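Long-range contacts in migration inhibitory factor (Trichinella spiralis, PDB 1HFO), which belongs to the macrophage migration inhibitory factor family, small alpha/beta proteins of cytokine type that assemble as trimers: residues I2-N8 / A56-M62; P15-S21 / H82-L87; L25-L30 / H75-L79. All coordinates share one frame; numbering follows the deposited sequence.

Contact 1 of 3, residues I2-N8 / A56-M62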
# COMPACT_ATOMS: atom_id res chain seq x y z
N ILE A 2 -2.09 -1.18 12.03
CA ILE A 2 -1.11 -0.58 11.18
C ILE A 2 -1.70 0.70 10.63
O ILE A 2 -2.85 0.72 10.17
CB ILE A 2 -0.76 -1.47 9.95
CG1 ILE A 2 -0.11 -2.77 10.40
CG2 ILE A 2 0.19 -0.74 9.01
CD1 ILE A 2 0.16 -3.70 9.24
N PHE A 3 -0.93 1.77 10.73
CA PHE A 3 -1.34 3.03 10.15
C PHE A 3 -0.20 3.37 9.22
O PHE A 3 0.95 3.52 9.65
CB PHE A 3 -1.50 4.15 11.16
CG PHE A 3 -1.99 5.43 10.52
CD1 PHE A 3 -3.29 5.51 10.04
CD2 PHE A 3 -1.14 6.51 10.34
CE1 PHE A 3 -3.75 6.67 9.39
CE2 PHE A 3 -1.59 7.69 9.69
CZ PHE A 3 -2.89 7.75 9.22
N THR A 4 -0.50 3.47 7.94
CA THR A 4 0.51 3.78 6.95
C THR A 4 0.03 4.97 6.11
O THR A 4 -1.14 5.02 5.71
CB THR A 4 0.78 2.51 6.07
OG1 THR A 4 1.63 2.84 4.98
CG2 THR A 4 -0.51 1.92 5.58
N LEU A 5 0.93 5.92 5.89
CA LEU A 5 0.61 7.15 5.16
C LEU A 5 1.65 7.50 4.12
O LEU A 5 2.86 7.35 4.33
CB LEU A 5 0.50 8.30 6.16
CG LEU A 5 -0.03 9.65 5.67
CD1 LEU A 5 -1.52 9.52 5.42
CD2 LEU A 5 0.21 10.73 6.76
N ASN A 6 1.17 7.99 2.98
CA ASN A 6 2.03 8.43 1.91
C ASN A 6 1.77 9.93 1.76
O ASN A 6 0.62 10.37 1.73
CB ASN A 6 1.69 7.70 0.62
CG ASN A 6 1.81 6.20 0.77
OD1 ASN A 6 0.83 5.50 1.03
ND2 ASN A 6 3.04 5.70 0.66
N THR A 7 2.84 10.70 1.66
CA THR A 7 2.69 12.15 1.58
C THR A 7 3.77 12.80 0.72
O THR A 7 4.86 12.25 0.53
CB THR A 7 2.73 12.76 3.00
OG1 THR A 7 2.56 14.18 2.93
CG2 THR A 7 4.06 12.45 3.67
N ASN A 8 3.46 14.00 0.22
CA ASN A 8 4.42 14.74 -0.59
C ASN A 8 5.27 15.71 0.23
O ASN A 8 6.21 16.30 -0.30
CB ASN A 8 3.71 15.50 -1.72
CG ASN A 8 2.44 16.20 -1.27
OD1 ASN A 8 2.26 16.51 -0.09
ND2 ASN A 8 1.54 16.48 -2.23
N ALA A 56 -0.43 17.05 0.76
CA ALA A 56 -1.54 16.11 0.76
C ALA A 56 -1.00 14.77 1.21
O ALA A 56 0.21 14.59 1.30
CB ALA A 56 -2.11 15.98 -0.65
N ALA A 57 -1.91 13.83 1.45
CA ALA A 57 -1.55 12.47 1.85
C ALA A 57 -2.74 11.52 1.74
O ALA A 57 -3.88 11.95 1.70
CB ALA A 57 -1.01 12.46 3.29
N PHE A 58 -2.46 10.22 1.68
CA PHE A 58 -3.54 9.24 1.66
C PHE A 58 -2.90 8.08 2.39
O PHE A 58 -1.67 7.88 2.31
CB PHE A 58 -3.94 8.86 0.23
CG PHE A 58 -2.92 8.03 -0.50
CD1 PHE A 58 -2.97 6.64 -0.43
CD2 PHE A 58 -1.94 8.62 -1.28
CE1 PHE A 58 -2.06 5.86 -1.14
CE2 PHE A 58 -1.01 7.84 -1.99
CZ PHE A 58 -1.08 6.46 -1.92
N GLY A 59 -3.71 7.34 3.12
CA GLY A 59 -3.17 6.22 3.86
C GLY A 59 -4.23 5.23 4.24
O GLY A 59 -5.39 5.34 3.84
N THR A 60 -3.84 4.27 5.06
CA THR A 60 -4.75 3.23 5.47
C THR A 60 -4.58 2.95 6.95
O THR A 60 -3.47 3.04 7.44
CB THR A 60 -4.42 1.92 4.70
OG1 THR A 60 -4.54 2.16 3.29
CG2 THR A 60 -5.35 0.78 5.09
N LEU A 61 -5.67 2.66 7.64
CA LEU A 61 -5.60 2.25 9.03
C LEU A 61 -6.26 0.88 9.05
O LEU A 61 -7.46 0.76 8.81
CB LEU A 61 -6.38 3.20 9.95
CG LEU A 61 -6.45 2.66 11.38
CD1 LEU A 61 -5.05 2.76 11.96
CD2 LEU A 61 -7.45 3.42 12.24
N MET A 62 -5.48 -0.18 9.32
CA MET A 62 -6.07 -1.51 9.35
C MET A 62 -5.91 -2.12 10.74
O MET A 62 -4.93 -1.86 11.43
CB MET A 62 -5.43 -2.42 8.29
CG MET A 62 -3.94 -2.53 8.37
SD MET A 62 -3.33 -3.55 6.97
CE MET A 62 -2.51 -2.33 5.98
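I2 and M62 face each other as a hydrogen-bonded antiparallel pair and send their side chains the same way, lying side by side with I2 CB 3.7 Å from M62 CG. Further out, the M62 sulfur comes near I2 CD1. T4 and T60 repeat this arrangement, T4 CG2 standing 4.0 Å from T60 CB; such beta-branched residues favour extended backbone. T4 OG1 has its own partner in H40. Further along, the CB of N6 sits over one face of the F58 ring, 4.1 Å from its centroid, in a CH-pi contact. In F58, chi1 of 71°, with CG between the backbone N and the carbonyl carbon, directs the ring towards N6.

On the other face of the sheet, F3 and L61 cross at about a right angle, with L61 CD1 reaching the ring edge 3.8 Å from F3 CD1. L5 leans CD1 towards A57 CB, 3.7 Å away, over G59, whose bare CA lets T4 O approach to 3.0 Å. Beyond the strand pairing, T7 OG1 donates to A56 O (2.9 Å), while A56 N donates to N8 OD1, also at 2.9 Å. N8 ND2 reaches on to L47 O and N54 O, so both ends of its amide are engaged.

The two strands are the central pair of the four-stranded sheet, flanked by strands 38-42 and 94-100. F3, L5 and L61 meet helix 69-87, whereas F58 packs its ring against H40 of the third subunit and I2 against Y95 of the second.

Contact 2 of 3, residues P15-S21 / H82-L87. Unlike the reference sequence in segment 82-87: T85 (reference Lys).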
# COMPACT_ATOMS: atom_id res chain seq x y z
N PRO A 15 7.70 15.88 12.52
CA PRO A 15 8.31 16.09 13.83
C PRO A 15 8.86 14.82 14.47
O PRO A 15 8.43 13.71 14.14
CB PRO A 15 7.16 16.70 14.64
CG PRO A 15 5.96 16.04 14.03
CD PRO A 15 6.25 16.11 12.55
N SER A 16 9.81 14.99 15.39
CA SER A 16 10.44 13.87 16.09
C SER A 16 9.43 13.03 16.89
O SER A 16 9.68 11.85 17.13
CB SER A 16 11.53 14.40 17.02
OG SER A 16 10.96 15.20 18.03
N ASP A 17 8.32 13.64 17.32
CA ASP A 17 7.31 12.90 18.07
C ASP A 17 6.13 12.45 17.22
O ASP A 17 5.04 12.20 17.74
CB ASP A 17 6.76 13.73 19.23
CG ASP A 17 6.22 15.08 18.80
OD1 ASP A 17 6.12 15.35 17.58
OD2 ASP A 17 5.87 15.88 19.69
N PHE A 18 6.33 12.34 15.92
CA PHE A 18 5.22 11.90 15.08
C PHE A 18 4.87 10.41 15.31
O PHE A 18 3.71 10.07 15.49
CB PHE A 18 5.55 12.10 13.61
CG PHE A 18 4.46 11.63 12.69
CD1 PHE A 18 3.28 12.35 12.58
CD2 PHE A 18 4.58 10.43 12.01
CE1 PHE A 18 2.21 11.89 11.82
CE2 PHE A 18 3.50 9.94 11.23
CZ PHE A 18 2.32 10.67 11.14
N LEU A 19 5.89 9.55 15.30
CA LEU A 19 5.66 8.12 15.47
C LEU A 19 5.10 7.83 16.85
O LEU A 19 4.16 7.05 16.99
CB LEU A 19 6.95 7.34 15.22
CG LEU A 19 7.48 7.47 13.79
CD1 LEU A 19 8.83 6.82 13.67
CD2 LEU A 19 6.47 6.85 12.82
N SER A 20 5.64 8.46 17.88
CA SER A 20 5.11 8.21 19.20
C SER A 20 3.66 8.69 19.36
O SER A 20 2.80 7.95 19.83
CB SER A 20 5.99 8.87 20.28
OG SER A 20 5.99 10.28 20.15
N SER A 21 3.38 9.93 18.95
CA SER A 21 2.03 10.46 19.11
C SER A 21 1.01 9.71 18.28
O SER A 21 -0.13 9.55 18.71
CB SER A 21 1.97 11.95 18.75
OG SER A 21 2.37 12.22 17.42
N HIS A 82 -5.23 15.04 14.20
CA HIS A 82 -3.86 14.70 14.54
C HIS A 82 -2.89 14.95 13.38
O HIS A 82 -1.86 15.59 13.56
CB HIS A 82 -3.81 13.22 14.98
CG HIS A 82 -2.42 12.75 15.27
ND1 HIS A 82 -1.71 13.17 16.37
CD2 HIS A 82 -1.60 11.93 14.58
CE1 HIS A 82 -0.50 12.65 16.34
NE2 HIS A 82 -0.41 11.89 15.26
N LEU A 83 -3.21 14.45 12.19
CA LEU A 83 -2.33 14.64 11.05
C LEU A 83 -2.19 16.12 10.63
O LEU A 83 -1.10 16.58 10.27
CB LEU A 83 -2.83 13.78 9.88
CG LEU A 83 -2.79 12.27 10.21
CD1 LEU A 83 -3.53 11.49 9.12
CD2 LEU A 83 -1.35 11.79 10.30
N ASN A 84 -3.30 16.86 10.65
CA ASN A 84 -3.27 18.27 10.30
C ASN A 84 -2.35 19.01 11.29
O ASN A 84 -1.54 19.84 10.91
CB ASN A 84 -4.70 18.84 10.37
CG ASN A 84 -4.75 20.33 10.15
OD1 ASN A 84 -5.35 21.07 10.93
ND2 ASN A 84 -4.11 20.79 9.08
N THR A 85 -2.47 18.66 12.57
CA THR A 85 -1.64 19.30 13.59
C THR A 85 -0.15 18.98 13.50
O THR A 85 0.69 19.87 13.68
CB THR A 85 -2.14 18.91 15.00
OG1 THR A 85 -3.49 19.37 15.17
CG2 THR A 85 -1.25 19.51 16.08
N LYS A 86 0.20 17.73 13.22
CA LYS A 86 1.60 17.32 13.16
C LYS A 86 2.33 17.54 11.84
O LYS A 86 3.54 17.79 11.82
CB LYS A 86 1.73 15.84 13.54
CG LYS A 86 1.27 15.51 14.93
CD LYS A 86 2.12 16.19 16.01
CE LYS A 86 1.56 15.87 17.39
NZ LYS A 86 2.35 16.57 18.46
N LEU A 87 1.60 17.43 10.73
CA LEU A 87 2.20 17.58 9.42
C LEU A 87 1.77 18.85 8.71
O LEU A 87 2.36 19.23 7.69
CB LEU A 87 1.85 16.37 8.56
CG LEU A 87 2.07 15.03 9.29
CD1 LEU A 87 1.77 13.90 8.33
CD2 LEU A 87 3.49 14.92 9.82
O HOH W 1 4.72 17.99 16.94
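The backbones approach most closely where F18 CA lies 6.8 Å from K86 CA, at the end of the type I turn from P15 to F18, where helix 18-30 begins. F18 acts as a knob, its side chain set among H82, L83, K86 and L87 of the other helix. With CG anti to the backbone N (chi1 178°), the ring reaches across the gap: K86 CB and L83 CD2 meet its edge, near its plane, and L87 CD2 comes obliquely to 3.8 Å from F18 CD1. A broad, flat hydrocarbon group suits a hole lined by leucine methyls and the aliphatic root of a lysine.

P15 lays CD 3.3 Å from K86 O, its rigid ring also shaping the turn. K86 stretches its outer chain towards D17 and passes S21, but the salt bridge is long, with D17 OD2 3.8 Å from K86 NZ. A water also links the pair, donating to D17 OD1 and accepting from K86 NZ. S21 OG stands at the edge of the H82 ring, 3.1 Å from H82 CE1, yet gives its proton to D17 O (2.7 Å), which also accepts from S21 N. H82 NE2 is bonded to T22 OG1.

Aliphatic and aromatic side chains on the sheet side, with polar ones further from the sheet, are characteristic of paired helices covering one face of a beta-sheet, as in the alpha/beta fold of the MIF family.

Contact 3 of 3, residues L25-L30 / H75-L79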
# COMPACT_ATOMS: atom_id res chain seq x y z
N LEU A 25 -2.12 7.45 19.63
CA LEU A 25 -3.49 7.70 19.19
C LEU A 25 -4.16 6.46 18.58
O LEU A 25 -5.32 6.18 18.87
CB LEU A 25 -3.50 8.84 18.17
CG LEU A 25 -4.88 9.22 17.65
CD1 LEU A 25 -5.75 9.72 18.79
CD2 LEU A 25 -4.73 10.29 16.58
N VAL A 26 -3.42 5.74 17.74
CA VAL A 26 -3.98 4.55 17.10
C VAL A 26 -4.35 3.50 18.15
O VAL A 26 -5.42 2.91 18.08
CB VAL A 26 -2.97 3.93 16.12
CG1 VAL A 26 -3.53 2.60 15.62
CG2 VAL A 26 -2.73 4.88 14.94
N GLY A 27 -3.47 3.25 19.10
CA GLY A 27 -3.75 2.26 20.12
C GLY A 27 -4.91 2.67 21.00
O GLY A 27 -5.79 1.88 21.32
N ASN A 28 -4.91 3.93 21.39
CA ASN A 28 -5.98 4.40 22.23
C ASN A 28 -7.34 4.36 21.50
O ASN A 28 -8.32 3.90 22.08
CB ASN A 28 -5.63 5.81 22.79
CG ASN A 28 -4.36 5.80 23.69
OD1 ASN A 28 -4.12 4.85 24.44
ND2 ASN A 28 -3.56 6.88 23.62
N ILE A 29 -7.43 4.78 20.23
CA ILE A 29 -8.73 4.73 19.56
C ILE A 29 -9.24 3.34 19.20
O ILE A 29 -10.45 3.12 19.13
CB ILE A 29 -8.79 5.59 18.25
CG1 ILE A 29 -7.91 4.97 17.17
CG2 ILE A 29 -8.37 7.02 18.54
CD1 ILE A 29 -8.04 5.65 15.82
N LEU A 30 -8.34 2.39 18.95
CA LEU A 30 -8.75 1.03 18.62
C LEU A 30 -8.73 0.15 19.86
O LEU A 30 -9.15 -0.99 19.82
CB LEU A 30 -7.82 0.43 17.55
CG LEU A 30 -7.82 1.13 16.20
CD1 LEU A 30 -6.72 0.55 15.33
CD2 LEU A 30 -9.19 0.96 15.54
N HIS A 75 -13.22 7.80 14.30
CA HIS A 75 -11.83 7.52 14.01
C HIS A 75 -11.26 8.61 13.12
O HIS A 75 -10.15 9.10 13.34
CB HIS A 75 -11.67 6.19 13.26
CG HIS A 75 -11.98 4.98 14.09
ND1 HIS A 75 -11.90 4.98 15.46
CD2 HIS A 75 -12.32 3.72 13.73
CE1 HIS A 75 -12.18 3.77 15.92
NE2 HIS A 75 -12.44 2.99 14.88
N SER A 76 -12.02 8.96 12.08
CA SER A 76 -11.59 9.96 11.10
C SER A 76 -11.38 11.37 11.65
O SER A 76 -10.41 12.05 11.28
CB SER A 76 -12.61 10.04 9.95
OG SER A 76 -12.11 10.89 8.93
N ALA A 77 -12.30 11.81 12.49
CA ALA A 77 -12.21 13.14 13.07
C ALA A 77 -10.89 13.25 13.83
O ALA A 77 -10.10 14.17 13.61
CB ALA A 77 -13.38 13.38 14.00
N LYS A 78 -10.64 12.27 14.69
CA LYS A 78 -9.42 12.26 15.51
C LYS A 78 -8.12 12.14 14.71
O LYS A 78 -7.15 12.86 14.97
CB LYS A 78 -9.51 11.12 16.51
CG LYS A 78 -10.65 11.26 17.51
CD LYS A 78 -10.54 10.22 18.60
CE LYS A 78 -11.90 9.83 19.15
NZ LYS A 78 -12.69 11.00 19.61
N LEU A 79 -8.10 11.21 13.75
CA LEU A 79 -6.91 11.02 12.93
C LEU A 79 -6.61 12.24 12.07
O LEU A 79 -5.45 12.61 11.91
CB LEU A 79 -7.07 9.77 12.04
CG LEU A 79 -6.75 8.41 12.64
CD1 LEU A 79 -7.51 8.22 13.94
CD2 LEU A 79 -7.09 7.29 11.65
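The imidazole of H75 is the flat group here, and L30 and I29 approach it obliquely: L30 CD2 lies 3.9 Å from H75 NE2, and I29 O is 3.7 Å from H75 CE1. The L30 side chain crosses that of H75 at about a right angle. I29 CD1 also touches the ring, at 3.9 Å from H75 ND1. The ring's polar end is used by G66, whose O is hydrogen-bonded to H75 NE2, so a histidine can be buried among aliphatic groups.

I29 is the central side chain. Its chi1 of 69° swings CG1 and CD1 across to the opposite helix, and CG2 meets the aliphatic part of K78, 3.9 Å from K78 CD, as the two chains slide past each other in opposite directions. The polar end of K78 turns elsewhere, NZ forming a salt bridge with D74. L25 adds CD2, 3.9 Å from K78 O. The tight approach of I29 CD1 to L79 CD1 is doubtful, because L79 CD1 also lies too close to H75 O in the model.

The short helix segments run nearly antiparallel, at 158° with axes 11.2 Å apart. Beneath them lies the sheet: L79 rests on F3, L61 and F98, H75 on F98, and L30 on S63.

Contact 1 pairs the two central strands of the sheet, and contacts 2 and 3 join the two helices that cover one face of it. Their centres form a near-equilateral triangle, 13 to 14 Å apart. Along the chain the order is strand 2-7, helix 18-30, strand 57-63, helix 69-87, so the segments of contact 1 alternate with those of the helix pairs; contact 3 closes a shorter excursion within that of contact 2. F3 bridges all three, meeting L83 of contact 2 and V26 and L79 of contact 3, while H82 CB touches L25 CD2 between the helix contacts. Helices and sheet thus share one continuous core, while residues of the other face, such as I2, T4 and F58, pack on neighbouring subunits.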